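Local atomic coordinates of dioxygenase (Pseudomonas brassicacearum, PDB entry 5V2D), a protein that probably cleaves the central double bond of lignin-derived stilbenes with molecular oxygen, using an iron ion held by four histidines. Residues A[389-394]-A[409-414]; A[434-439]-A[455-460]. All coordinates share one frame; numbering follows the deposited sequence.

Contact 1 (A[389-394]-A[409-414])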
ATOM      1  N   PHE A 389       0.685 -13.838   5.536  1.00 26.13           N
ATOM      2  CA  PHE A 389      -0.532 -13.905   4.832  1.00 27.59           C
ATOM      3  C   PHE A 389      -0.319 -13.127   3.537  1.00 27.56           C
ATOM      4  O   PHE A 389       0.402 -12.126   3.517  1.00 28.16           O
ATOM      5  CB  PHE A 389      -1.650 -13.343   5.697  1.00 27.84           C
ATOM      6  CG  PHE A 389      -1.839 -14.059   6.998  1.00 26.86           C
ATOM      7  CD1 PHE A 389      -1.312 -13.569   8.160  1.00 28.70           C
ATOM      8  CD2 PHE A 389      -2.473 -15.296   7.021  1.00 28.53           C
ATOM      9  CE1 PHE A 389      -1.521 -14.217   9.393  1.00 29.14           C
ATOM     10  CE2 PHE A 389      -2.583 -16.012   8.223  1.00 27.17           C
ATOM     11  CZ  PHE A 389      -2.139 -15.488   9.439  1.00 26.88           C
ATOM     12  N   LEU A 390      -0.919 -13.559   2.462  1.00 28.65           N
ATOM     13  CA  LEU A 390      -0.599 -13.051   1.154  1.00 29.16           C
ATOM     14  C   LEU A 390      -1.853 -13.152   0.320  1.00 28.89           C
ATOM     15  O   LEU A 390      -2.717 -14.006   0.573  1.00 28.75           O
ATOM     16  CB  LEU A 390       0.418 -14.007   0.442  1.00 32.55           C
ATOM     17  CG  LEU A 390       1.764 -14.296   1.088  1.00 35.03           C
ATOM     18  CD1 LEU A 390       2.470 -15.488   0.478  1.00 40.68           C
ATOM     19  CD2 LEU A 390       2.645 -13.096   0.909  1.00 35.71           C
ATOM     20  N   LEU A 391      -1.934 -12.363  -0.723  1.00 25.41           N
ATOM     21  CA  LEU A 391      -2.895 -12.557  -1.770  1.00 25.99           C
ATOM     22  C   LEU A 391      -2.151 -13.173  -2.944  1.00 28.28           C
ATOM     23  O   LEU A 391      -0.976 -12.852  -3.222  1.00 27.35           O
ATOM     24  CB  LEU A 391      -3.510 -11.233  -2.236  1.00 26.55           C
ATOM     25  CG  LEU A 391      -4.207 -10.398  -1.143  1.00 25.54           C
ATOM     26  CD1 LEU A 391      -4.939  -9.211  -1.752  1.00 25.97           C
ATOM     27  CD2 LEU A 391      -5.219 -11.299  -0.423  1.00 28.15           C
ATOM     28  N   ALA A 392      -2.831 -14.017  -3.693  1.00 28.83           N
ATOM     29  CA  ALA A 392      -2.224 -14.621  -4.877  1.00 29.68           C
ATOM     30  C   ALA A 392      -3.252 -14.765  -5.981  1.00 31.60           C
ATOM     31  O   ALA A 392      -4.466 -14.764  -5.748  1.00 29.30           O
ATOM     32  CB  ALA A 392      -1.667 -15.987  -4.532  1.00 31.85           C
ATOM     33  N   PHE A 393      -2.756 -14.884  -7.210  1.00 32.83           N
ATOM     34  CA  PHE A 393      -3.585 -15.112  -8.386  1.00 35.88           C
ATOM     35  C   PHE A 393      -3.148 -16.460  -8.995  1.00 38.50           C
ATOM     36  O   PHE A 393      -1.987 -16.653  -9.262  1.00 41.47           O
ATOM     37  CB  PHE A 393      -3.375 -14.037  -9.415  1.00 35.75           C
ATOM     38  CG  PHE A 393      -4.093 -14.274 -10.721  1.00 41.50           C
ATOM     39  CD1 PHE A 393      -5.376 -14.660 -10.765  1.00 38.99           C
ATOM     40  CD2 PHE A 393      -3.392 -14.151 -11.924  1.00 47.37           C
ATOM     41  CE1 PHE A 393      -6.031 -14.880 -11.970  1.00 41.93           C
ATOM     42  CE2 PHE A 393      -4.036 -14.365 -13.149  1.00 46.92           C
ATOM     43  CZ  PHE A 393      -5.373 -14.737 -13.156  1.00 46.37           C
ATOM     44  N   ASP A 394      -4.088 -17.377  -9.105  1.00 35.73           N
ATOM     45  CA  ASP A 394      -3.916 -18.655  -9.755  1.00 36.56           C
ATOM     46  C   ASP A 394      -4.736 -18.630 -11.020  1.00 36.64           C
ATOM     47  O   ASP A 394      -5.976 -18.699 -10.981  1.00 35.97           O
ATOM     48  CB  ASP A 394      -4.371 -19.770  -8.838  1.00 37.49           C
ATOM     49  CG  ASP A 394      -4.215 -21.188  -9.462  1.00 41.99           C
ATOM     50  OD1 ASP A 394      -4.530 -22.083  -8.671  1.00 44.69           O
ATOM     51  OD2 ASP A 394      -3.868 -21.325 -10.685  1.00 42.36           O
ATOM     52  N   GLN A 409      -4.606  -5.921 -10.472  1.00 34.75           N
ATOM     53  CA  GLN A 409      -4.566  -6.325  -9.044  1.00 35.41           C
ATOM     54  C   GLN A 409      -5.750  -7.343  -8.708  1.00 33.86           C
ATOM     55  O   GLN A 409      -6.391  -7.252  -7.669  1.00 30.49           O
ATOM     56  CB  GLN A 409      -4.580  -5.086  -8.142  1.00 36.37           C
ATOM     57  CG  GLN A 409      -3.263  -4.235  -8.090  1.00 39.71           C
ATOM     58  CD  GLN A 409      -3.468  -2.888  -7.334  1.00 43.48           C
ATOM     59  OE1 GLN A 409      -4.539  -2.249  -7.532  1.00 50.34           O
ATOM     60  NE2 GLN A 409      -2.540  -2.483  -6.388  1.00 40.49           N
ATOM     61  N   PHE A 410      -6.029  -8.281  -9.604  1.00 30.49           N
ATOM     62  CA  PHE A 410      -6.931  -9.370  -9.363  1.00 32.14           C
ATOM     63  C   PHE A 410      -6.257 -10.523  -8.571  1.00 34.67           C
ATOM     64  O   PHE A 410      -5.287 -11.102  -9.050  1.00 35.51           O
ATOM     65  CB  PHE A 410      -7.487  -9.922 -10.706  1.00 33.73           C
ATOM     66  CG  PHE A 410      -8.497 -11.019 -10.540  1.00 33.75           C
ATOM     67  CD1 PHE A 410      -8.130 -12.325 -10.675  1.00 37.20           C
ATOM     68  CD2 PHE A 410      -9.788 -10.753 -10.291  1.00 33.00           C
ATOM     69  CE1 PHE A 410      -9.086 -13.362 -10.557  1.00 32.90           C
ATOM     70  CE2 PHE A 410     -10.715 -11.751 -10.141  1.00 34.61           C
ATOM     71  CZ  PHE A 410     -10.332 -13.096 -10.276  1.00 35.72           C
ATOM     72  N   PHE A 411      -6.777 -10.855  -7.379  1.00 28.84           N
ATOM     73  CA  PHE A 411      -6.183 -11.888  -6.559  1.00 28.69           C
ATOM     74  C   PHE A 411      -7.315 -12.810  -6.134  1.00 29.62           C
ATOM     75  O   PHE A 411      -8.222 -12.379  -5.450  1.00 26.84           O
ATOM     76  CB  PHE A 411      -5.439 -11.352  -5.377  1.00 31.17           C
ATOM     77  CG  PHE A 411      -4.324 -10.442  -5.731  1.00 31.98           C
ATOM     78  CD1 PHE A 411      -3.089 -10.974  -6.076  1.00 33.80           C
ATOM     79  CD2 PHE A 411      -4.475  -9.066  -5.680  1.00 30.11           C
ATOM     80  CE1 PHE A 411      -1.992 -10.154  -6.328  1.00 34.99           C
ATOM     81  CE2 PHE A 411      -3.422  -8.238  -6.008  1.00 32.01           C
ATOM     82  CZ  PHE A 411      -2.162  -8.754  -6.334  1.00 32.12           C
ATOM     83  N   ASN A 412      -7.275 -14.073  -6.581  1.00 28.63           N
ATOM     84  CA  ASN A 412      -8.371 -14.998  -6.305  1.00 27.97           C
ATOM     85  C   ASN A 412      -8.065 -15.976  -5.217  1.00 27.63           C
ATOM     86  O   ASN A 412      -8.867 -16.878  -5.013  1.00 26.77           O
ATOM     87  CB  ASN A 412      -8.847 -15.731  -7.589  1.00 30.54           C
ATOM     88  CG  ASN A 412      -7.737 -16.499  -8.279  1.00 31.12           C
ATOM     89  OD1 ASN A 412      -6.592 -16.529  -7.794  1.00 31.17           O
ATOM     90  ND2 ASN A 412      -8.069 -17.103  -9.458  1.00 31.84           N
ATOM     91  N   LEU A 413      -6.963 -15.800  -4.483  1.00 25.43           N
ATOM     92  CA  LEU A 413      -6.644 -16.612  -3.312  1.00 27.48           C
ATOM     93  C   LEU A 413      -6.164 -15.776  -2.146  1.00 25.96           C
ATOM     94  O   LEU A 413      -5.352 -14.856  -2.321  1.00 25.46           O
ATOM     95  CB  LEU A 413      -5.519 -17.561  -3.648  1.00 29.48           C
ATOM     96  CG  LEU A 413      -5.760 -18.640  -4.729  1.00 31.50           C
ATOM     97  CD1 LEU A 413      -4.419 -19.363  -5.074  1.00 35.16           C
ATOM     98  CD2 LEU A 413      -6.868 -19.594  -4.291  1.00 33.17           C
ATOM     99  N   LEU A 414      -6.638 -16.104  -0.946  1.00 26.30           N
ATOM    100  CA  LEU A 414      -6.174 -15.513   0.280  1.00 26.43           C
ATOM    101  C   LEU A 414      -5.377 -16.608   0.965  1.00 28.31           C
ATOM    102  O   LEU A 414      -5.952 -17.667   1.295  1.00 25.40           O
ATOM    103  CB  LEU A 414      -7.373 -15.159   1.085  1.00 27.72           C
ATOM    104  CG  LEU A 414      -7.337 -14.196   2.217  1.00 31.30           C
ATOM    105  CD1 LEU A 414      -8.422 -14.335   3.253  1.00 32.00           C
ATOM    106  CD2 LEU A 414      -6.027 -13.511   2.633  1.00 32.58           C
TER
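The side-chain amide of N412 pairs with the backbone of D394 as a strand would, giving and taking one hydrogen bond. Its OD1 accepts a hydrogen bond from the amide N of D394 at 3.0 Å, in the carbonyl plane and on a lone pair. Its ND2 donates almost straight (177°) to D394 O, also at 3.0 Å, although this donor stands above the carbonyl plane of its acceptor. With CG between the backbone N and the carbonyl carbon (chi1 57°), the amide bonds D394, beyond the end of strand 387-392 and just before 413-418 begins. An alanine here would probably leave the N and O of D394 without these mates and set the start of the following loop free to turn.

The amide bonds lie next to a classic beta bulge, in which N412 and L413 both face A392. In the bulge A392 N donates to L413 O and L413 N to A392 O, an antiparallel hydrogen-bonded pair. Past it, CD1 and CE1 of F393 meet the rim of the F410 ring, CE1 lying 3.6 Å from F410 CD1, with the ring planes 82° apart. On the face shared by L391 and L414, L391 CB rests 3.7 Å from F411 CG, and L391 CD2 meets L414 CD2 at 3.9 Å. L413 CD1 instead lies against D394 CB, whose carboxylate turns to R397 and the backbone N of E396.

The two strands are the middle pair of a four-stranded antiparallel sheet, consistent with a blade of this family's beta-propeller. Strand 371-375 flanks 387-392, strand 424-427 flanks 413-418, and F435 and P438 of strand 433-442 pack on L391.

Contact 2 (A[434-439]-A[455-460])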
ATOM      1  N   CYS A 434     -12.646 -11.906  -5.666  1.00 27.72           N
ATOM      2  CA  CYS A 434     -11.268 -11.598  -5.440  1.00 27.68           C
ATOM      3  C   CYS A 434     -11.126 -10.676  -4.245  1.00 24.83           C
ATOM      4  O   CYS A 434     -12.117 -10.193  -3.688  1.00 24.01           O
ATOM      5  CB  CYS A 434     -10.663 -10.953  -6.697  1.00 29.06           C
ATOM      6  SG  CYS A 434     -11.455  -9.390  -7.179  1.00 29.25           S
ATOM      7  N   PHE A 435      -9.889 -10.510  -3.824  1.00 23.19           N
ATOM      8  CA  PHE A 435      -9.594  -9.939  -2.531  1.00 23.91           C
ATOM      9  C   PHE A 435      -8.896  -8.572  -2.587  1.00 22.37           C
ATOM     10  O   PHE A 435      -8.213  -8.253  -3.520  1.00 24.87           O
ATOM     11  CB  PHE A 435      -8.694 -10.856  -1.771  1.00 23.66           C
ATOM     12  CG  PHE A 435      -9.320 -12.215  -1.489  1.00 24.52           C
ATOM     13  CD1 PHE A 435     -10.194 -12.394  -0.452  1.00 25.35           C
ATOM     14  CD2 PHE A 435      -8.934 -13.319  -2.254  1.00 24.98           C
ATOM     15  CE1 PHE A 435     -10.762 -13.639  -0.217  1.00 25.35           C
ATOM     16  CE2 PHE A 435      -9.496 -14.556  -2.023  1.00 25.80           C
ATOM     17  CZ  PHE A 435     -10.418 -14.703  -0.980  1.00 25.23           C
ATOM     18  N   GLN A 436      -9.056  -7.857  -1.478  1.00 22.51           N
ATOM     19  CA  GLN A 436      -8.273  -6.659  -1.168  1.00 23.54           C
ATOM     20  C   GLN A 436      -7.349  -7.023  -0.006  1.00 24.37           C
ATOM     21  O   GLN A 436      -7.392  -8.153   0.580  1.00 23.28           O
ATOM     22  CB  GLN A 436      -9.127  -5.461  -0.865  1.00 21.79           C
ATOM     23  CG  GLN A 436     -10.239  -5.251  -1.884  1.00 22.19           C
ATOM     24  CD  GLN A 436     -10.853  -3.840  -1.817  1.00 23.56           C
ATOM     25  OE1 GLN A 436     -10.311  -2.958  -1.204  1.00 23.79           O
ATOM     26  NE2 GLN A 436     -12.073  -3.683  -2.393  1.00 22.98           N
ATOM     27  N   GLU A 437      -6.419  -6.119   0.277  1.00 22.00           N
ATOM     28  CA  GLU A 437      -5.376  -6.393   1.247  1.00 22.79           C
ATOM     29  C   GLU A 437      -5.897  -6.881   2.601  1.00 25.18           C
ATOM     30  O   GLU A 437      -6.749  -6.229   3.226  1.00 23.99           O
ATOM     31  CB  GLU A 437      -4.539  -5.161   1.527  1.00 24.88           C
ATOM     32  CG  GLU A 437      -3.373  -5.458   2.487  1.00 24.47           C
ATOM     33  CD  GLU A 437      -2.585  -4.207   2.909  1.00 28.75           C
ATOM     34  OE1 GLU A 437      -3.164  -3.409   3.669  1.00 30.08           O
ATOM     35  OE2 GLU A 437      -1.394  -4.023   2.557  1.00 29.92           O
ATOM     36  N   PRO A 438      -5.323  -7.968   3.125  1.00 23.80           N
ATOM     37  CA  PRO A 438      -5.797  -8.436   4.412  1.00 22.93           C
ATOM     38  C   PRO A 438      -5.115  -7.817   5.621  1.00 22.88           C
ATOM     39  O   PRO A 438      -3.984  -7.372   5.558  1.00 21.73           O
ATOM     40  CB  PRO A 438      -5.446  -9.973   4.321  1.00 22.42           C
ATOM     41  CG  PRO A 438      -4.140  -9.975   3.584  1.00 22.75           C
ATOM     42  CD  PRO A 438      -4.346  -8.880   2.498  1.00 24.17           C
ATOM     43  N   ILE A 439      -5.807  -7.900   6.764  1.00 21.71           N
ATOM     44  CA  ILE A 439      -5.200  -7.680   8.055  1.00 22.90           C
ATOM     45  C   ILE A 439      -5.230  -8.975   8.864  1.00 22.71           C
ATOM     46  O   ILE A 439      -6.015  -9.900   8.596  1.00 23.14           O
ATOM     47  CB  ILE A 439      -5.870  -6.621   8.879  1.00 23.97           C
ATOM     48  CG1 ILE A 439      -7.406  -6.807   8.883  1.00 24.79           C
ATOM     49  CG2 ILE A 439      -5.528  -5.228   8.348  1.00 24.37           C
ATOM     50  CD1 ILE A 439      -8.062  -6.167  10.083  1.00 27.28           C
ATOM     51  N   VAL A 455      -8.740 -10.917   8.024  1.00 24.41           N
ATOM     52  CA  VAL A 455      -9.898 -10.153   7.632  1.00 24.52           C
ATOM     53  C   VAL A 455      -9.553  -9.416   6.331  1.00 25.87           C
ATOM     54  O   VAL A 455      -8.479  -8.812   6.205  1.00 25.10           O
ATOM     55  CB  VAL A 455     -10.287  -9.182   8.705  1.00 27.37           C
ATOM     56  CG1 VAL A 455     -11.533  -8.354   8.248  1.00 29.37           C
ATOM     57  CG2 VAL A 455     -10.582  -9.918  10.008  1.00 26.16           C
ATOM     58  N   ALA A 456     -10.433  -9.474   5.363  1.00 22.96           N
ATOM     59  CA  ALA A 456     -10.204  -8.817   4.098  1.00 25.02           C
ATOM     60  C   ALA A 456     -11.488  -8.532   3.378  1.00 24.80           C
ATOM     61  O   ALA A 456     -12.462  -9.269   3.536  1.00 22.14           O
ATOM     62  CB  ALA A 456      -9.348  -9.705   3.174  1.00 25.31           C
ATOM     63  N   LEU A 457     -11.492  -7.524   2.550  1.00 22.19           N
ATOM     64  CA  LEU A 457     -12.604  -7.318   1.669  1.00 24.01           C
ATOM     65  C   LEU A 457     -12.564  -8.326   0.546  1.00 23.90           C
ATOM     66  O   LEU A 457     -11.514  -8.580  -0.072  1.00 20.97           O
ATOM     67  CB  LEU A 457     -12.577  -5.909   1.024  1.00 25.39           C
ATOM     68  CG  LEU A 457     -13.057  -4.775   1.979  1.00 26.38           C
ATOM     69  CD1 LEU A 457     -12.763  -3.459   1.303  1.00 27.81           C
ATOM     70  CD2 LEU A 457     -14.530  -4.850   2.322  1.00 26.71           C
ATOM     71  N   LEU A 458     -13.746  -8.867   0.297  1.00 23.65           N
ATOM     72  CA  LEU A 458     -14.016  -9.775  -0.796  1.00 25.59           C
ATOM     73  C   LEU A 458     -14.936  -9.044  -1.774  1.00 25.65           C
ATOM     74  O   LEU A 458     -16.019  -8.578  -1.429  1.00 26.86           O
ATOM     75  CB  LEU A 458     -14.672 -11.073  -0.271  1.00 25.41           C
ATOM     76  CG  LEU A 458     -15.223 -12.057  -1.350  1.00 27.48           C
ATOM     77  CD1 LEU A 458     -14.070 -12.613  -2.110  1.00 28.79           C
ATOM     78  CD2 LEU A 458     -16.065 -13.171  -0.701  1.00 28.25           C
ATOM     79  N   ASN A 459     -14.451  -8.920  -2.998  1.00 25.56           N
ATOM     80  CA  ASN A 459     -15.152  -8.292  -4.076  1.00 26.49           C
ATOM     81  C   ASN A 459     -15.842  -9.429  -4.863  1.00 25.88           C
ATOM     82  O   ASN A 459     -15.148 -10.263  -5.444  1.00 26.18           O
ATOM     83  CB  ASN A 459     -14.200  -7.537  -5.041  1.00 27.16           C
ATOM     84  CG  ASN A 459     -13.167  -6.705  -4.337  1.00 29.08           C
ATOM     85  OD1 ASN A 459     -13.525  -5.862  -3.535  1.00 27.57           O
ATOM     86  ND2 ASN A 459     -11.816  -7.057  -4.563  1.00 31.90           N
ATOM     87  N   LEU A 460     -17.161  -9.392  -4.920  1.00 27.45           N
ATOM     88  CA  LEU A 460     -17.938 -10.355  -5.668  1.00 29.14           C
ATOM     89  C   LEU A 460     -18.234  -9.643  -6.961  1.00 29.30           C
ATOM     90  O   LEU A 460     -19.196  -8.869  -7.069  1.00 29.73           O
ATOM     91  CB  LEU A 460     -19.194 -10.723  -4.917  1.00 32.90           C
ATOM     92  CG  LEU A 460     -19.250 -11.808  -3.829  1.00 38.14           C
ATOM     93  CD1 LEU A 460     -18.162 -12.826  -3.882  1.00 39.07           C
ATOM     94  CD2 LEU A 460     -19.242 -11.202  -2.457  1.00 43.37           C
TER
HETATM   95  O   HOH W   1      -9.346  -5.570   2.581  1.00 23.34           O
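C434 and N459 form one end of an antiparallel beta hairpin, strands 433-442 and 452-460, at the border of a five-stranded sheet consistent with a propeller blade. Their backbones exchange two bonds, and the one from N459 N to C434 O is short, 2.7 Å, and runs nearly along the C=O axis. I439 and V455 make a similar pair at the other end. Between them the register slips by one residue: Q436 N still donates to L457 O (2.9 Å), but beyond it the 434-439 chain swings outward. A water fills the gap in the ladder, donating to E437 O at 2.8 Å and accepting from L457 N at 2.9 Å, which satisfies two backbone atoms that no longer face each other directly.

The hairpin is a worked example of buried amides settled in a chain of bonds. Q436 NE2 donates to N459 OD1 at 2.9 Å, on a lone pair and with the two amide planes 35° apart; it also reaches R491 O, while OE1 bonds S493 OG. These partners fix which end of the Q436 amide is nitrogen. Its extended chain lies across L457, whose CD1 comes within 3.5 Å of Q436 OE1.

Where the chain swings out, E437 points away from 455-460 and joins the second shell of the iron site: OE2 bonds ND1 of the iron ligand H495, and OE1 meets R375 and G496 N. On the opposite side of the hairpin from Q436, F435 CE1 touches L458 CD1 at 3.9 Å. One N-H of the N459 amide points at sulfur: C434 SG, set between its own backbone N and carbonyl carbon (chi1 61°), meets N459 ND2 at 3.5 Å with an angle of 168° at the hydrogen.

From the N terminus, strand 387-392 comes first, and contact 1 pairs it with 413-418; 14 residues, without helix or strand, separate its segments. The chain then turns through strand 424-427 to reach 433-442, where contact 2 closes a hairpin, with 15 residues between its segments, six of them in strands. The two closures follow in series, neither nesting nor crossing, yet their centres lie about 9 Å apart. Among the links between them, F411 O takes a probable hydrogen bond from F435 N at 3.0 Å, and the F410 ring packs on C434. Thus the border strand of one sheet meets the loop that leads into strand 413-418 of the preceding sheet, consistent with two neighbouring blades of the propeller.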